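Local coordinates for URE2 protein (Saccharomyces cerevisiae, PDB 1K0D) that represses nitrogen catabolic genes by holding GATA transcription activators in the cytoplasm, binds glutathione through a GST-like region and has glutathione peroxidase activity, at residues N30-I36 with L217-W222; L169-R173 with E239-W243; F11-P16 with I75-N81. One frame throughout, in Å; residues are numbered along the deposited sequence.

The three contacts span the glutathione S-transferase fold of this homodimer. Contact 3 lies in the N-terminal half, where the loop after helix 7-11 meets the turn between strands 73-76 and 82-85. The centre of contact 1 lies about 3 Å from that of the chain; helix 29-40 and residues 217-222 join the two halves beside the glutathione pocket. Contact 2 pairs helices 148-176 and 238-248 of the C-terminal half and touches contact 1 where Phe-219 packs on Trp-243. Contacts 2 and 3 lie away from the pocket, their centres about 41 Å apart on opposite sides of the chain's centre. Both segments of contact 3 precede those of contact 2; those of contact 1 alternate with each.

Contact 1. Residues N30-I36 with L217-W222; sequences NGFKVAI and LAFVPW. With GSH (glutathione), chain F.
Pro-221 and Ile-36 make the tight part of this contact. The proline ring lies against helix 29-40, its CG 3.6 Å from CA of Lys-33, and it also meets the tip of Ile-36, whose CD1 is 3.9 Å from that same CG. CD1 of Ile-36 touches CG1 of Val-220 as well, while its other branch, CG2, lies 4.0 Å from CD2 of Leu-217. Helix 251-258 adds to this apolar patch through Val-253 and Ala-256. Phe-32 forms the loose, solvent side: its CB comes near Pro-221, but the ring leads away to a partly exposed place beside Leu-257. This is the interface between the two halves of a glutathione S-transferase fold, the thioredoxin-like half supplying helix 29-40 and the all-helical half supplying residues 217-222. Toward the glutathione the contact becomes polar but stays buried. Lys-33 starts with CG opposite the backbone N (chi1 -178°), which lays its methylene chain along Ala-218, and CE stops 3.6 Å from the Ala-218 O. A bend at chi3 then turns NZ to Ser-87 OG, its strongest polar partner, with a weak hydrogen bond of 3.2 Å from NZ to OD1 of Asn-30. Ser-87 also binds glutathione, so the serine links the lysine to the ligand. Asn-30, a glutathione-binding residue, stands at the edge of the Trp-222 indole, ND2 3.4 Å from CZ2, with amide and ring planes 63° apart. That same ND2 is 3.5 Å from CB1 of glutathione, so the amide is wedged between indole and ligand. His-129 meets the indole ring from helix 112-142.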
loop_
_atom_site.group_PDB
_atom_site.type_symbol
_atom_site.label_atom_id
_atom_site.label_comp_id
_atom_site.label_asym_id
_atom_site.label_seq_id
_atom_site.Cartn_x
_atom_site.Cartn_y
_atom_site.Cartn_z
ATOM N N ASN B 30 -8.470 -6.682 -6.976
ATOM C CA ASN B 30 -7.438 -6.973 -5.993
ATOM C C ASN B 30 -7.388 -8.461 -5.685
ATOM O O ASN B 30 -6.342 -8.990 -5.314
ATOM C CB ASN B 30 -7.673 -6.183 -4.709
ATOM C CG ASN B 30 -7.238 -4.741 -4.839
ATOM O OD1 ASN B 30 -6.149 -4.460 -5.336
ATOM N ND2 ASN B 30 -8.083 -3.817 -4.394
ATOM N N GLY B 31 -8.523 -9.134 -5.841
ATOM C CA GLY B 31 -8.565 -10.561 -5.591
ATOM C C GLY B 31 -7.794 -11.276 -6.680
ATOM O O GLY B 31 -6.962 -12.138 -6.398
ATOM N N PHE B 32 -8.059 -10.908 -7.932
ATOM C CA PHE B 32 -7.365 -11.524 -9.055
ATOM C C PHE B 32 -5.876 -11.190 -9.043
ATOM O O PHE B 32 -5.070 -11.939 -9.592
ATOM C CB PHE B 32 -7.999 -11.091 -10.383
ATOM C CG PHE B 32 -9.384 -11.639 -10.592
ATOM C CD1 PHE B 32 -10.484 -11.047 -9.975
ATOM C CD2 PHE B 32 -9.583 -12.781 -11.364
ATOM C CE1 PHE B 32 -11.767 -11.585 -10.124
ATOM C CE2 PHE B 32 -10.858 -13.329 -11.523
ATOM C CZ PHE B 32 -11.955 -12.731 -10.900
ATOM N N LYS B 33 -5.510 -10.071 -8.420
ATOM C CA LYS B 33 -4.106 -9.684 -8.341
ATOM C C LYS B 33 -3.355 -10.731 -7.522
ATOM O O LYS B 33 -2.226 -11.089 -7.846
ATOM C CB LYS B 33 -3.943 -8.320 -7.667
ATOM C CG LYS B 33 -2.490 -7.853 -7.603
ATOM C CD LYS B 33 -2.265 -6.782 -6.545
ATOM C CE LYS B 33 -3.149 -5.575 -6.765
ATOM N NZ LYS B 33 -2.961 -4.577 -5.664
ATOM N N VAL B 34 -3.989 -11.222 -6.459
ATOM C CA VAL B 34 -3.364 -12.230 -5.614
ATOM C C VAL B 34 -3.422 -13.589 -6.310
ATOM O O VAL B 34 -2.464 -14.347 -6.270
ATOM C CB VAL B 34 -4.059 -12.325 -4.222
ATOM C CG1 VAL B 34 -3.494 -13.492 -3.444
ATOM C CG2 VAL B 34 -3.830 -11.023 -3.424
ATOM N N ALA B 35 -4.550 -13.888 -6.950
ATOM C CA ALA B 35 -4.707 -15.155 -7.659
ATOM C C ALA B 35 -3.604 -15.284 -8.705
ATOM O O ALA B 35 -3.001 -16.341 -8.858
ATOM C CB ALA B 35 -6.084 -15.222 -8.327
ATOM N N ILE B 36 -3.334 -14.195 -9.415
ATOM C CA ILE B 36 -2.291 -14.190 -10.431
ATOM C C ILE B 36 -0.912 -14.555 -9.869
ATOM O O ILE B 36 -0.223 -15.419 -10.413
ATOM C CB ILE B 36 -2.208 -12.813 -11.122
ATOM C CG1 ILE B 36 -3.400 -12.644 -12.070
ATOM C CG2 ILE B 36 -0.885 -12.676 -11.871
ATOM C CD1 ILE B 36 -3.470 -11.298 -12.730
ATOM N N LEU B 217 2.824 -7.244 -12.650
ATOM C CA LEU B 217 1.588 -8.010 -12.498
ATOM C C LEU B 217 0.479 -7.319 -11.694
ATOM O O LEU B 217 -0.703 -7.507 -11.981
ATOM C CB LEU B 217 1.904 -9.376 -11.875
ATOM C CG LEU B 217 2.764 -10.327 -12.726
ATOM C CD1 LEU B 217 3.161 -11.554 -11.913
ATOM C CD2 LEU B 217 1.973 -10.756 -13.964
ATOM N N ALA B 218 0.860 -6.524 -10.698
ATOM C CA ALA B 218 -0.107 -5.838 -9.849
ATOM C C ALA B 218 -1.076 -4.935 -10.608
ATOM O O ALA B 218 -2.189 -4.705 -10.145
ATOM C CB ALA B 218 0.624 -5.017 -8.773
ATOM N N PHE B 219 -0.657 -4.418 -11.761
ATOM C CA PHE B 219 -1.514 -3.516 -12.543
ATOM C C PHE B 219 -2.509 -4.231 -13.446
ATOM O O PHE B 219 -3.564 -3.690 -13.777
ATOM C CB PHE B 219 -0.670 -2.586 -13.425
ATOM C CG PHE B 219 0.089 -1.535 -12.664
ATOM C CD1 PHE B 219 1.357 -1.804 -12.152
ATOM C CD2 PHE B 219 -0.467 -0.268 -12.462
ATOM C CE1 PHE B 219 2.063 -0.829 -11.449
ATOM C CE2 PHE B 219 0.228 0.718 -11.760
ATOM C CZ PHE B 219 1.499 0.438 -11.250
ATOM N N VAL B 220 -2.156 -5.450 -13.832
ATOM C CA VAL B 220 -2.960 -6.258 -14.735
ATOM C C VAL B 220 -4.469 -6.347 -14.501
ATOM O O VAL B 220 -5.248 -6.085 -15.414
ATOM C CB VAL B 220 -2.369 -7.690 -14.833
ATOM C CG1 VAL B 220 -3.338 -8.619 -15.529
ATOM C CG2 VAL B 220 -1.064 -7.646 -15.610
ATOM N N PRO B 221 -4.903 -6.709 -13.283
ATOM C CA PRO B 221 -6.346 -6.813 -13.032
ATOM C C PRO B 221 -7.107 -5.518 -13.264
ATOM O O PRO B 221 -8.255 -5.538 -13.696
ATOM C CB PRO B 221 -6.415 -7.262 -11.573
ATOM C CG PRO B 221 -5.118 -7.995 -11.381
ATOM C CD PRO B 221 -4.140 -7.100 -12.087
ATOM N N TRP B 222 -6.461 -4.394 -12.973
ATOM C CA TRP B 222 -7.094 -3.090 -13.130
ATOM C C TRP B 222 -7.047 -2.535 -14.542
ATOM O O TRP B 222 -7.997 -1.889 -14.991
ATOM C CB TRP B 222 -6.466 -2.091 -12.168
ATOM C CG TRP B 222 -6.649 -2.476 -10.741
ATOM C CD1 TRP B 222 -5.844 -3.291 -9.992
ATOM C CD2 TRP B 222 -7.737 -2.094 -9.895
ATOM N NE1 TRP B 222 -6.368 -3.437 -8.726
ATOM C CE2 TRP B 222 -7.529 -2.713 -8.642
ATOM C CE3 TRP B 222 -8.869 -1.290 -10.075
ATOM C CZ2 TRP B 222 -8.415 -2.550 -7.570
ATOM C CZ3 TRP B 222 -9.752 -1.127 -9.007
ATOM C CH2 TRP B 222 -9.516 -1.755 -7.772
HETATM N N1 GSH F . -6.153 -1.720 -0.326
HETATM C CA1 GSH F . -6.857 -3.010 -0.346
HETATM C C1 GSH F . -6.030 -4.155 -1.008
HETATM O O11 GSH F . -5.213 -3.868 -1.898
HETATM O O12 GSH F . -6.255 -5.373 -0.575
HETATM C CB1 GSH F . -8.225 -2.829 -1.066
HETATM C CG1 GSH F . -9.330 -3.737 -0.447
HETATM C CD1 GSH F . -10.679 -3.503 -1.194
HETATM O OE1 GSH F . -11.144 -2.358 -1.322
HETATM N N2 GSH F . -11.273 -4.622 -1.657
HETATM C CA2 GSH F . -12.567 -4.564 -2.374
HETATM C C2 GSH F . -13.713 -4.968 -1.411
HETATM O O2 GSH F . -13.527 -5.735 -0.456
HETATM C CB2 GSH F . -12.560 -5.551 -3.563
HETATM S SG2 GSH F . -11.463 -5.029 -4.932
HETATM N N3 GSH F . -14.942 -4.432 -1.676
HETATM C CA3 GSH F . -16.157 -4.704 -0.868
HETATM C C3 GSH F . -16.511 -3.493 0.003
HETATM O O31 GSH F . -17.519 -3.607 0.721
HETATM O O32 GSH F . -15.785 -2.465 -0.049
#

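Contact 2. Residues L169-R173 with E239-W243; sequences LAERR and EVYKW
Glu-239 faces two cations, Arg-173 and Lys-242; both reach OE2, and NH2 of Arg-173 lies nearly as close to OE1. The arginine chain leaves with CG opposite the backbone N (chi1 176°) and bends at chi2 and chi3 to bring the guanidinium to the carboxylate. NH2 to OE2 measures 2.5 Å, a salt bridge with a weak hydrogen bond, but the spacing is implausibly short and its detail doubtful. Lys-242 NZ meets the same OE2 at 2.9 Å from well above the carboxylate plane, completing a three-residue network; the shared anion probably eases the approach of the two cations. NH1 of Arg-173 donates to the carbonyl O of Tyr-203. The network borders a crossing of helices 148-176 and 238-248 in the helical half of the GST fold, the local axes lying 10.5 Å apart and 79° to each other. Glu-166 accepts from the backbone N of both Glu-239 and Val-240. Next to these polar groups Leu-169 fills the crossing: CD2 lies over the five-membered ring of Trp-243, 4.0 Å from its centroid, and CD1 packs against CB of the same residue. The indole NE1 donates to OD1 of Asp-216.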
loop_
_atom_site.group_PDB
_atom_site.type_symbol
_atom_site.label_atom_id
_atom_site.label_comp_id
_atom_site.label_asym_id
_atom_site.label_seq_id
_atom_site.Cartn_x
_atom_site.Cartn_y
_atom_site.Cartn_z
ATOM N N LEU B 169 7.724 3.034 -18.959
ATOM C CA LEU B 169 7.874 1.959 -19.939
ATOM C C LEU B 169 8.573 2.477 -21.199
ATOM O O LEU B 169 9.423 1.795 -21.775
ATOM C CB LEU B 169 6.509 1.364 -20.297
ATOM C CG LEU B 169 5.799 0.586 -19.183
ATOM C CD1 LEU B 169 4.384 0.233 -19.620
ATOM C CD2 LEU B 169 6.597 -0.676 -18.845
ATOM N N ALA B 170 8.210 3.684 -21.620
ATOM C CA ALA B 170 8.815 4.302 -22.795
ATOM C C ALA B 170 10.314 4.480 -22.575
ATOM O O ALA B 170 11.115 4.184 -23.460
ATOM C CB ALA B 170 8.165 5.653 -23.070
ATOM N N GLU B 171 10.696 4.959 -21.394
ATOM C CA GLU B 171 12.112 5.161 -21.087
ATOM C C GLU B 171 12.887 3.850 -21.074
ATOM O O GLU B 171 14.044 3.814 -21.488
ATOM C CB GLU B 171 12.281 5.860 -19.740
ATOM C CG GLU B 171 11.740 7.276 -19.707
ATOM C CD GLU B 171 11.944 7.936 -18.357
ATOM O OE1 GLU B 171 13.114 8.128 -17.963
ATOM O OE2 GLU B 171 10.936 8.255 -17.690
ATOM N N ARG B 172 12.259 2.779 -20.594
ATOM C CA ARG B 172 12.918 1.472 -20.554
ATOM C C ARG B 172 13.197 1.007 -21.983
ATOM O O ARG B 172 14.227 0.396 -22.262
ATOM C CB ARG B 172 12.028 0.434 -19.873
ATOM C CG ARG B 172 11.630 0.749 -18.450
ATOM C CD ARG B 172 12.780 0.576 -17.488
ATOM N NE ARG B 172 12.320 0.800 -16.122
ATOM C CZ ARG B 172 11.883 1.970 -15.662
ATOM N NH1 ARG B 172 11.853 3.030 -16.463
ATOM N NH2 ARG B 172 11.464 2.074 -14.407
ATOM N N ARG B 173 12.263 1.295 -22.880
ATOM C CA ARG B 173 12.404 0.913 -24.275
ATOM C C ARG B 173 13.512 1.726 -24.935
ATOM O O ARG B 173 14.366 1.183 -25.637
ATOM C CB ARG B 173 11.082 1.132 -25.002
ATOM C CG ARG B 173 11.139 0.858 -26.489
ATOM C CD ARG B 173 9.803 0.329 -26.964
ATOM N NE ARG B 173 9.622 -1.048 -26.528
ATOM C CZ ARG B 173 8.448 -1.591 -26.236
ATOM N NH1 ARG B 173 8.382 -2.854 -25.851
ATOM N NH2 ARG B 173 7.343 -0.866 -26.312
ATOM N N GLU B 239 2.442 1.971 -24.827
ATOM C CA GLU B 239 3.384 1.147 -24.069
ATOM C C GLU B 239 2.680 0.287 -23.008
ATOM O O GLU B 239 2.986 -0.897 -22.855
ATOM C CB GLU B 239 4.442 2.028 -23.398
ATOM C CG GLU B 239 5.486 2.605 -24.344
ATOM C CD GLU B 239 6.364 1.533 -24.975
ATOM O OE1 GLU B 239 6.907 0.688 -24.230
ATOM O OE2 GLU B 239 6.518 1.537 -26.214
ATOM N N VAL B 240 1.747 0.882 -22.273
ATOM C CA VAL B 240 1.018 0.139 -21.247
ATOM C C VAL B 240 0.243 -0.976 -21.926
ATOM O O VAL B 240 0.056 -2.053 -21.362
ATOM C CB VAL B 240 0.025 1.045 -20.475
ATOM C CG1 VAL B 240 -0.859 0.201 -19.570
ATOM C CG2 VAL B 240 0.792 2.060 -19.643
ATOM N N TYR B 241 -0.190 -0.720 -23.156
ATOM C CA TYR B 241 -0.946 -1.712 -23.902
ATOM C C TYR B 241 -0.123 -2.958 -24.212
ATOM O O TYR B 241 -0.578 -4.073 -23.959
ATOM C CB TYR B 241 -1.480 -1.116 -25.205
ATOM C CG TYR B 241 -2.358 -2.083 -25.961
ATOM C CD1 TYR B 241 -3.614 -2.430 -25.474
ATOM C CD2 TYR B 241 -1.909 -2.700 -27.128
ATOM C CE1 TYR B 241 -4.402 -3.369 -26.123
ATOM C CE2 TYR B 241 -2.690 -3.645 -27.788
ATOM C CZ TYR B 241 -3.933 -3.974 -27.278
ATOM O OH TYR B 241 -4.707 -4.920 -27.906
ATOM N N LYS B 242 1.078 -2.780 -24.762
ATOM C CA LYS B 242 1.936 -3.927 -25.092
ATOM C C LYS B 242 2.257 -4.716 -23.823
ATOM O O LYS B 242 2.143 -5.940 -23.772
ATOM C CB LYS B 242 3.258 -3.471 -25.711
ATOM C CG LYS B 242 3.160 -2.643 -26.975
ATOM C CD LYS B 242 4.564 -2.425 -27.531
ATOM C CE LYS B 242 4.638 -1.235 -28.464
ATOM N NZ LYS B 242 4.491 0.037 -27.707
ATOM N N TRP B 243 2.685 -3.970 -22.814
ATOM C CA TRP B 243 3.052 -4.469 -21.498
ATOM C C TRP B 243 1.950 -5.363 -20.914
ATOM O O TRP B 243 2.203 -6.503 -20.521
ATOM C CB TRP B 243 3.305 -3.238 -20.630
ATOM C CG TRP B 243 3.609 -3.435 -19.196
ATOM C CD1 TRP B 243 4.728 -4.002 -18.659
ATOM C CD2 TRP B 243 2.862 -2.903 -18.101
ATOM N NE1 TRP B 243 4.734 -3.837 -17.292
ATOM C CE2 TRP B 243 3.599 -3.165 -16.924
ATOM C CE3 TRP B 243 1.643 -2.222 -18.000
ATOM C CZ2 TRP B 243 3.154 -2.764 -15.658
ATOM C CZ3 TRP B 243 1.202 -1.823 -16.741
ATOM C CH2 TRP B 243 1.958 -2.094 -15.589
#

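Contact 3. Residues F11-P16 with I75-N81; sequences FFQEQP and IDHGMDN
The turn joining strands 73-76 and 82-85, in the thioredoxin-like half of the GST fold, is met here by the loop leading from helix 7-11 to strand 20-24. Gln-15 and His-77 are its centre. The Gln-15 chain runs out extended beyond CG and brings NE2 to the edge of the imidazole, in the ring plane and 3.1 Å from CE1, with amide and ring planes 78° apart. The same NE2 lies over the branches of Ile-75, 3.3 Å from CD1. Alongside, the Gln-15 and Asn-81 side chains run antiparallel past each other with their amides stacked, planes 21° apart. Pro-16 takes one face of His-77 in a CH-pi contact, CD 3.9 Å from the ring centroid, while the carbonyl O of Ile-75 lies over the opposite face. On the apolar side CD1 of Ile-75 also meets both phenylalanines: Phe-12 through CE2, at 3.8 Å, and Phe-11 at its ring edge through CE2, at 4.2 Å. Val-65 of helix 60-65 touches Phe-12 and Ile-75, and Met-79 of the turn packs on Leu-112 of the second subunit. The imidazole is held at both nitrogens, which fixes its rotation between the turn and the sheet. NE2 is hydrogen-bonded to OG1 of Thr-21 on strand 20-24. The other nitrogen, ND1, donates within the turn to OD1 of Asn-81, in the ring plane, at 2.8 Å and almost straight (176°).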
loop_
_atom_site.group_PDB
_atom_site.type_symbol
_atom_site.label_atom_id
_atom_site.label_comp_id
_atom_site.label_asym_id
_atom_site.label_seq_id
_atom_site.Cartn_x
_atom_site.Cartn_y
_atom_site.Cartn_z
ATOM N N PHE B 11 -16.274 -23.549 7.350
ATOM C CA PHE B 11 -14.897 -23.577 6.865
ATOM C C PHE B 11 -13.899 -23.457 8.005
ATOM O O PHE B 11 -12.905 -24.183 8.045
ATOM C CB PHE B 11 -14.641 -22.445 5.866
ATOM C CG PHE B 11 -13.199 -22.332 5.439
ATOM C CD1 PHE B 11 -12.611 -23.323 4.658
ATOM C CD2 PHE B 11 -12.421 -21.254 5.850
ATOM C CE1 PHE B 11 -11.267 -23.243 4.292
ATOM C CE2 PHE B 11 -11.077 -21.165 5.489
ATOM C CZ PHE B 11 -10.498 -22.163 4.710
ATOM N N PHE B 12 -14.157 -22.535 8.927
ATOM C CA PHE B 12 -13.256 -22.345 10.053
ATOM C C PHE B 12 -13.429 -23.412 11.124
ATOM O O PHE B 12 -12.764 -23.371 12.161
ATOM C CB PHE B 12 -13.436 -20.951 10.660
ATOM C CG PHE B 12 -12.948 -19.840 9.773
ATOM C CD1 PHE B 12 -13.792 -19.258 8.833
ATOM C CD2 PHE B 12 -11.630 -19.400 9.852
ATOM C CE1 PHE B 12 -13.329 -18.255 7.985
ATOM C CE2 PHE B 12 -11.159 -18.402 9.008
ATOM C CZ PHE B 12 -12.011 -17.827 8.072
ATOM N N GLN B 13 -14.325 -24.363 10.877
ATOM C CA GLN B 13 -14.542 -25.457 11.820
ATOM C C GLN B 13 -13.344 -26.394 11.682
ATOM O O GLN B 13 -12.685 -26.739 12.664
ATOM C CB GLN B 13 -15.824 -26.224 11.477
ATOM C CG GLN B 13 -17.124 -25.465 11.713
ATOM C CD GLN B 13 -17.448 -25.289 13.187
ATOM O OE1 GLN B 13 -16.774 -24.544 13.900
ATOM N NE2 GLN B 13 -18.484 -25.980 13.652
ATOM N N GLU B 14 -13.071 -26.790 10.443
ATOM C CA GLU B 14 -11.958 -27.677 10.131
ATOM C C GLU B 14 -11.216 -27.157 8.899
ATOM O O GLU B 14 -11.601 -27.429 7.759
ATOM C CB GLU B 14 -12.476 -29.100 9.888
ATOM C CG GLU B 14 -13.658 -29.184 8.928
ATOM C CD GLU B 14 -14.184 -30.601 8.765
ATOM O OE1 GLU B 14 -13.418 -31.472 8.300
ATOM O OE2 GLU B 14 -15.365 -30.842 9.102
ATOM N N GLN B 15 -10.151 -26.400 9.144
ATOM C CA GLN B 15 -9.348 -25.822 8.075
ATOM C C GLN B 15 -8.327 -26.792 7.498
ATOM O O GLN B 15 -7.883 -27.719 8.174
ATOM C CB GLN B 15 -8.613 -24.578 8.583
ATOM C CG GLN B 15 -9.345 -23.264 8.352
ATOM C CD GLN B 15 -8.532 -22.065 8.805
ATOM O OE1 GLN B 15 -8.450 -21.770 9.995
ATOM N NE2 GLN B 15 -7.914 -21.376 7.853
ATOM N N PRO B 16 -7.944 -26.590 6.227
ATOM C CA PRO B 16 -6.958 -27.466 5.587
ATOM C C PRO B 16 -5.670 -27.438 6.403
ATOM O O PRO B 16 -5.493 -26.566 7.252
ATOM C CB PRO B 16 -6.784 -26.836 4.211
ATOM C CG PRO B 16 -8.146 -26.275 3.936
ATOM C CD PRO B 16 -8.507 -25.635 5.255
ATOM N N ILE B 75 -5.083 -17.095 3.697
ATOM C CA ILE B 75 -4.730 -17.892 4.847
ATOM C C ILE B 75 -3.624 -18.847 4.416
ATOM O O ILE B 75 -3.798 -19.646 3.497
ATOM C CB ILE B 75 -5.938 -18.680 5.398
ATOM C CG1 ILE B 75 -7.033 -17.707 5.847
ATOM C CG2 ILE B 75 -5.502 -19.522 6.583
ATOM C CD1 ILE B 75 -8.196 -18.370 6.585
ATOM N N ASP B 76 -2.474 -18.726 5.068
ATOM C CA ASP B 76 -1.330 -19.572 4.778
ATOM C C ASP B 76 -1.412 -20.733 5.776
ATOM O O ASP B 76 -0.818 -20.676 6.849
ATOM C CB ASP B 76 -0.040 -18.773 4.987
ATOM C CG ASP B 76 1.199 -19.536 4.560
ATOM O OD1 ASP B 76 1.230 -20.769 4.761
ATOM O OD2 ASP B 76 2.148 -18.902 4.039
ATOM N N HIS B 77 -2.165 -21.772 5.421
ATOM C CA HIS B 77 -2.360 -22.928 6.298
ATOM C C HIS B 77 -1.075 -23.540 6.817
ATOM O O HIS B 77 -0.987 -23.884 7.996
ATOM C CB HIS B 77 -3.188 -23.998 5.583
ATOM C CG HIS B 77 -4.527 -23.506 5.140
ATOM N ND1 HIS B 77 -5.461 -23.009 6.024
ATOM C CD2 HIS B 77 -5.067 -23.374 3.905
ATOM C CE1 HIS B 77 -6.518 -22.589 5.352
ATOM N NE2 HIS B 77 -6.303 -22.798 4.065
ATOM N N GLY B 78 -0.085 -23.676 5.941
ATOM C CA GLY B 78 1.189 -24.244 6.344
ATOM C C GLY B 78 1.847 -23.481 7.479
ATOM O O GLY B 78 2.634 -24.045 8.245
ATOM N N MET B 79 1.540 -22.194 7.596
ATOM C CA MET B 79 2.120 -21.384 8.661
ATOM C C MET B 79 1.120 -21.165 9.791
ATOM O O MET B 79 0.836 -20.036 10.182
ATOM C CB MET B 79 2.615 -20.044 8.105
ATOM C CG MET B 79 3.813 -20.177 7.165
ATOM S SD MET B 79 4.458 -18.585 6.575
ATOM C CE MET B 79 5.612 -18.178 7.894
ATOM N N ASP B 80 0.594 -22.272 10.307
ATOM C CA ASP B 80 -0.366 -22.258 11.405
ATOM C C ASP B 80 -1.561 -21.359 11.120
ATOM O O ASP B 80 -2.013 -20.605 11.980
ATOM C CB ASP B 80 0.318 -21.813 12.699
ATOM C CG ASP B 80 -0.535 -22.078 13.927
ATOM O OD1 ASP B 80 -0.113 -21.702 15.044
ATOM O OD2 ASP B 80 -1.627 -22.671 13.775
ATOM N N ASN B 81 -2.078 -21.454 9.903
ATOM C CA ASN B 81 -3.220 -20.657 9.493
ATOM C C ASN B 81 -2.969 -19.168 9.669
ATOM O O ASN B 81 -3.829 -18.440 10.158
ATOM C CB ASN B 81 -4.467 -21.070 10.272
ATOM C CG ASN B 81 -4.918 -22.478 9.938
ATOM O OD1 ASN B 81 -5.093 -22.822 8.773
ATOM N ND2 ASN B 81 -5.118 -23.297 10.963
#